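Local coordinates for 4-methyl-5(B-hydroxyethyl)-thiazole monophosphate biosynthesis enzyme (Vibrio cholerae O1 biovar El Tor, PDB 3OT1), which belongs to the DJ-1/PfpI family and probably acts in making the thiazole monophosphate unit of thiamine, its exact activity being uncertain, at residues Ala42-Lys47 / Gln62-Cys67; Phe72-Leu77 / Gly104-Ala109. All blocks are in the same frame, centred on the assembly; numbering follows the deposited sequence.

Interaction 1 (Ala42-Lys47 / Gln62-Cys67). With NA (sodium ion), chain D.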
loop_
_atom_site.group_PDB
_atom_site.type_symbol
_atom_site.label_atom_id
_atom_site.label_comp_id
_atom_site.label_asym_id
_atom_site.label_seq_id
_atom_site.Cartn_x
_atom_site.Cartn_y
_atom_site.Cartn_z
ATOM N N ALA B 42 -9.549 -4.315 -13.395
ATOM C CA ALA B 42 -10.801 -4.769 -13.981
ATOM C C ALA B 42 -11.700 -5.345 -12.886
ATOM O O ALA B 42 -11.258 -6.190 -12.112
ATOM C CB ALA B 42 -10.552 -5.827 -15.072
ATOM N N ALA B 43 -12.954 -4.903 -12.844
ATOM C CA ALA B 43 -13.830 -5.236 -11.735
ATOM C C ALA B 43 -14.674 -6.479 -11.998
ATOM O O ALA B 43 -15.310 -6.581 -13.054
ATOM C CB ALA B 43 -14.766 -4.070 -11.386
ATOM N N VAL B 44 -14.731 -7.369 -11.013
ATOM C CA VAL B 44 -15.689 -8.453 -10.983
ATOM C C VAL B 44 -17.043 -7.857 -10.584
ATOM O O VAL B 44 -17.131 -7.072 -9.639
ATOM C CB VAL B 44 -15.229 -9.540 -10.004
ATOM C CG1 VAL B 44 -16.268 -10.629 -9.837
ATOM C CG2 VAL B 44 -13.887 -10.113 -10.466
ATOM N N GLY B 45 -18.091 -8.263 -11.298
ATOM C CA GLY B 45 -19.438 -7.774 -11.056
ATOM C C GLY B 45 -19.867 -6.725 -12.038
ATOM O O GLY B 45 -19.235 -6.570 -13.067
ATOM N N ASP B 46 -20.943 -6.006 -11.729
ATOM C CA ASP B 46 -21.569 -5.106 -12.705
ATOM C C ASP B 46 -21.300 -3.632 -12.444
ATOM O O ASP B 46 -21.912 -2.759 -13.064
ATOM C CB ASP B 46 -23.079 -5.376 -12.793
ATOM C CG ASP B 46 -23.423 -6.593 -13.653
ATOM O OD1 ASP B 46 -22.664 -6.923 -14.604
ATOM O OD2 ASP B 46 -24.479 -7.198 -13.408
ATOM N N LYS B 47 -20.368 -3.341 -11.543
ATOM C CA LYS B 47 -19.948 -1.981 -11.213
ATOM C C LYS B 47 -18.437 -1.834 -11.415
ATOM O O LYS B 47 -17.671 -2.731 -11.049
ATOM C CB LYS B 47 -20.272 -1.654 -9.750
ATOM C CG LYS B 47 -21.683 -2.004 -9.247
ATOM C CD LYS B 47 -22.780 -1.301 -9.991
ATOM C CE LYS B 47 -24.120 -1.390 -9.255
ATOM N NZ LYS B 47 -24.740 -2.723 -9.292
ATOM N N GLN B 62 -12.280 -1.206 -16.544
ATOM C CA GLN B 62 -13.141 -2.030 -17.379
ATOM C C GLN B 62 -13.623 -3.233 -16.583
ATOM O O GLN B 62 -13.146 -3.515 -15.484
ATOM C CB GLN B 62 -12.406 -2.433 -18.673
ATOM C CG GLN B 62 -11.237 -3.330 -18.450
ATOM C CD GLN B 62 -10.283 -3.349 -19.663
ATOM O OE1 GLN B 62 -9.850 -2.296 -20.118
ATOM N NE2 GLN B 62 -9.907 -4.536 -20.133
ATOM N N THR B 63 -14.597 -3.911 -17.146
ATOM C CA THR B 63 -15.166 -5.076 -16.512
ATOM C C THR B 63 -14.275 -6.304 -16.699
ATOM O O THR B 63 -13.778 -6.569 -17.783
ATOM C CB THR B 63 -16.537 -5.342 -17.072
ATOM O OG1 THR B 63 -17.103 -6.408 -16.350
ATOM C CG2 THR B 63 -16.561 -5.678 -18.551
ATOM N N LEU B 64 -14.109 -7.069 -15.631
ATOM C CA LEU B 64 -13.299 -8.276 -15.664
ATOM C C LEU B 64 -13.862 -9.281 -16.646
ATOM O O LEU B 64 -13.129 -9.926 -17.385
ATOM C CB LEU B 64 -13.195 -8.836 -14.240
ATOM C CG LEU B 64 -12.290 -10.051 -14.063
ATOM C CD1 LEU B 64 -12.985 -11.333 -14.476
ATOM C CD2 LEU B 64 -10.956 -9.951 -14.714
ATOM N N GLU B 65 -15.175 -9.381 -16.678
ATOM C CA GLU B 65 -15.812 -10.457 -17.396
ATOM C C GLU B 65 -15.602 -10.372 -18.912
ATOM O O GLU B 65 -15.700 -11.399 -19.604
ATOM C CB GLU B 65 -17.282 -10.526 -16.999
ATOM C CG GLU B 65 -17.543 -10.990 -15.519
ATOM C CD GLU B 65 -17.477 -9.912 -14.429
ATOM O OE1 GLU B 65 -17.035 -8.758 -14.697
ATOM O OE2 GLU B 65 -17.937 -10.241 -13.301
ATOM N N ALA B 66 -15.276 -9.194 -19.438
ATOM C CA ALA B 66 -14.997 -9.059 -20.867
ATOM C C ALA B 66 -13.500 -9.093 -21.216
ATOM O O ALA B 66 -13.138 -9.032 -22.401
ATOM C CB ALA B 66 -15.594 -7.823 -21.399
ATOM N N CYS B 67 -12.630 -9.213 -20.222
ATOM C CA CYS B 67 -11.196 -9.290 -20.482
ATOM C C CYS B 67 -10.833 -10.626 -21.113
ATOM O O CYS B 67 -11.451 -11.650 -20.848
ATOM C CB CYS B 67 -10.403 -9.166 -19.188
ATOM S SG CYS B 67 -10.512 -7.537 -18.415
HETATM NA NA NA D . -17.352 -6.589 -14.091
HETATM O O HOH W 1 -17.461 -4.174 -13.855
#

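Interaction 2 (Phe72-Leu77 / Gly104-Ala109)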
loop_
_atom_site.group_PDB
_atom_site.type_symbol
_atom_site.label_atom_id
_atom_site.label_comp_id
_atom_site.label_asym_id
_atom_site.label_seq_id
_atom_site.Cartn_x
_atom_site.Cartn_y
_atom_site.Cartn_z
ATOM N N PHE B 72 -2.993 -9.295 -22.531
ATOM C CA PHE B 72 -2.082 -9.037 -21.421
ATOM C C PHE B 72 -0.895 -9.956 -21.430
ATOM O O PHE B 72 -0.907 -11.044 -22.032
ATOM C CB PHE B 72 -2.821 -9.154 -20.074
ATOM C CG PHE B 72 -4.032 -8.254 -19.975
ATOM C CD1 PHE B 72 -3.910 -6.919 -19.580
ATOM C CD2 PHE B 72 -5.286 -8.713 -20.330
ATOM C CE1 PHE B 72 -5.002 -6.104 -19.556
ATOM C CE2 PHE B 72 -6.376 -7.888 -20.286
ATOM C CZ PHE B 72 -6.235 -6.596 -19.899
ATOM N N ASP B 73 0.142 -9.555 -20.700
ATOM C CA ASP B 73 1.316 -10.373 -20.471
ATOM C C ASP B 73 1.311 -11.131 -19.150
ATOM O O ASP B 73 2.035 -12.106 -19.010
ATOM C CB ASP B 73 2.563 -9.521 -20.560
ATOM C CG ASP B 73 2.674 -8.850 -21.897
ATOM O OD1 ASP B 73 2.745 -9.590 -22.908
ATOM O OD2 ASP B 73 2.678 -7.606 -21.978
ATOM N N ALA B 74 0.534 -10.673 -18.172
ATOM C CA ALA B 74 0.536 -11.325 -16.856
ATOM C C ALA B 74 -0.744 -10.955 -16.136
ATOM O O ALA B 74 -1.352 -9.912 -16.425
ATOM C CB ALA B 74 1.747 -10.895 -15.995
ATOM N N LEU B 75 -1.090 -11.817 -15.183
ATOM C CA LEU B 75 -2.266 -11.647 -14.329
ATOM C C LEU B 75 -1.785 -11.534 -12.885
ATOM O O LEU B 75 -0.992 -12.357 -12.442
ATOM C CB LEU B 75 -3.155 -12.883 -14.466
ATOM C CG LEU B 75 -4.451 -12.928 -13.650
ATOM C CD1 LEU B 75 -5.373 -11.830 -14.079
ATOM C CD2 LEU B 75 -5.099 -14.311 -13.761
ATOM N N ALA B 76 -2.244 -10.518 -12.163
ATOM C CA ALA B 76 -1.894 -10.331 -10.746
ATOM C C ALA B 76 -3.196 -10.247 -9.937
ATOM O O ALA B 76 -3.978 -9.328 -10.129
ATOM C CB ALA B 76 -1.094 -9.086 -10.534
ATOM N N LEU B 77 -3.371 -11.195 -9.033
ATOM C CA LEU B 77 -4.567 -11.298 -8.221
ATOM C C LEU B 77 -4.319 -10.838 -6.788
ATOM O O LEU B 77 -3.573 -11.483 -6.050
ATOM C CB LEU B 77 -5.056 -12.743 -8.159
ATOM C CG LEU B 77 -5.368 -13.391 -9.510
ATOM C CD1 LEU B 77 -5.808 -14.850 -9.260
ATOM C CD2 LEU B 77 -6.410 -12.662 -10.270
ATOM N N GLY B 104 1.023 -19.477 -21.556
ATOM C CA GLY B 104 2.404 -19.450 -21.141
ATOM C C GLY B 104 2.780 -18.273 -20.267
ATOM O O GLY B 104 3.953 -17.968 -20.123
ATOM N N LYS B 105 1.799 -17.612 -19.678
ATOM C CA LYS B 105 2.009 -16.334 -18.992
ATOM C C LYS B 105 2.027 -16.475 -17.493
ATOM O O LYS B 105 1.371 -17.349 -16.916
ATOM C CB LYS B 105 0.897 -15.368 -19.399
ATOM C CG LYS B 105 0.991 -14.983 -20.875
ATOM C CD LYS B 105 -0.245 -14.274 -21.383
ATOM C CE LYS B 105 -0.105 -13.931 -22.868
ATOM N NZ LYS B 105 -1.363 -13.407 -23.449
ATOM N N LEU B 106 2.766 -15.564 -16.873
ATOM C CA LEU B 106 2.841 -15.436 -15.418
ATOM C C LEU B 106 1.465 -15.148 -14.815
ATOM O O LEU B 106 0.752 -14.233 -15.220
ATOM C CB LEU B 106 3.791 -14.291 -15.082
ATOM C CG LEU B 106 3.989 -13.991 -13.618
ATOM C CD1 LEU B 106 4.602 -15.189 -12.914
ATOM C CD2 LEU B 106 4.830 -12.721 -13.454
ATOM N N VAL B 107 1.110 -15.968 -13.832
ATOM C CA VAL B 107 -0.022 -15.748 -12.944
ATOM C C VAL B 107 0.560 -15.560 -11.555
ATOM O O VAL B 107 1.338 -16.366 -11.083
ATOM C CB VAL B 107 -1.024 -16.930 -12.992
ATOM C CG1 VAL B 107 -2.088 -16.760 -11.903
ATOM C CG2 VAL B 107 -1.659 -17.026 -14.389
ATOM N N ALA B 108 0.157 -14.473 -10.916
ATOM C CA ALA B 108 0.664 -14.076 -9.626
ATOM C C ALA B 108 -0.504 -13.843 -8.678
ATOM O O ALA B 108 -1.517 -13.257 -9.081
ATOM C CB ALA B 108 1.505 -12.836 -9.771
ATOM N N ALA B 109 -0.375 -14.258 -7.417
ATOM C CA ALA B 109 -1.456 -14.044 -6.445
ATOM C C ALA B 109 -0.895 -13.940 -5.055
ATOM O O ALA B 109 0.111 -14.582 -4.713
ATOM C CB ALA B 109 -2.478 -15.183 -6.500
HETATM O O HOH W 2 4.188 -13.806 -18.806
#

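Interaction 1 (Ala42-Lys47 / Gln62-Cys67)
Ala43, Gly45, Thr63 and Glu65 meet around a sodium ion bound by both chain segments beside their short parallel pairing. Five oxygens bind the metal: the backbone O of Ala43 and of Gly45, Thr63 OG1, Glu65 OE1 and a water. The shortest of these bonds is Gly45 O to sodium, 2.1 Å. Thr63 presents its hydroxyl because OG1 lies anti to the backbone N (chi1 -175°), while the Glu65 chain bends at chi2 (84°) to bring its carboxylate back to the ion. Ala43 O and Glu65 OE1 sit 3.2 Å apart, a closeness of two acceptors that the shared cation presumably offsets.

Hydrogen bonds reinforce the site. The second carboxylate oxygen, Glu65 OE2, receives Gly45 N on its syn lone pair at 2.8 Å, nearly straight at 171°, so both oxygens are engaged and the group's rotation is fixed. Ala43 N donates to Gln62 O (3.0 Å), and Leu64 N reaches Ala43 O (2.9 Å) from above the carbonyl plane, making that oxygen both metal ligand and acceptor.

Apolar contacts are smaller: Val44 CG2 lies alongside Leu64 CG at 3.9 Å, and Ala42 CB touches Cys67 SG at 3.8 Å. Together these features describe a short parallel beta pairing at the sheet's edge, continued past its last bridge by a sodium site built from two backbone carbonyls, two side-chain oxygens and a water.

Interaction 2 (Phe72-Leu77 / Gly104-Ala109)
Lys105 opens the contact by laying its side chain across the start of the neighbouring segment, just after Gly104 has ended a helix in a Schellman motif. Its CB passes 3.5 Å from Asp73 O, and the chain, extended beyond CG, carries NZ to Phe72 O at 2.8 Å. The ammonium approaches almost head-on, with a C=O...N angle of 171°; Gln103 OE1 and Ala69 O also accept from it, so three oxygens grip the charged end.

At Leu106 the backbone N does not reach Asp73 O directly, and a water spans the gap, donating to that carbonyl and accepting from the Leu106 amide. Regular pairing follows: Leu106 O accepts from Leu75 N at 3.0 Å, while Leu106 CB meets Ala74 CB at 4.1 Å. On the other face, Val107 CG1 lies a loose 4.3 Å from Leu75 CD2. Ala108 bonds to strand 74-77 through both backbone groups, its N to Leu75 O (2.9 Å) and its O to Leu77 N (2.8 Å). Ala109 closes the series, its CB 3.9 Å from Leu77 CB.

The two strands run parallel, 9° apart, and are central in the sheet. Strand 11-16 flanks 74-77, and strand 157-160 lies beyond 106-109. Helix 166-178 covers the face of Ala74, Ala76 and Ala108 through Leu177, Met173 and Phe169; helices 91-102 and 113-119 cover that of Leu75, Leu77, Val107 and Ala109, notably with Phe100 and Phe118.

The two contacts show how strand pairing in one open sheet can differ between its margin and its middle. Interaction 1 joins strands 38-43 and 62-63 at an outer edge, and interaction 2 pairs 74-77 with 106-109 in the interior; strand 11-16 separates the two pairs. Their centres lie 17 Å apart, yet they touch by packing where Gln62 NE2 comes within 4.2 Å of Phe72 CZ. Along the chain they come in series, with strand 74-77 following 62-63. Helix 91-102 serves both, packing on Leu64 and Glu65 as well as on Leu75 and Val107, consistent with the helix-flanked, largely parallel sheet of the DJ-1/PfpI family.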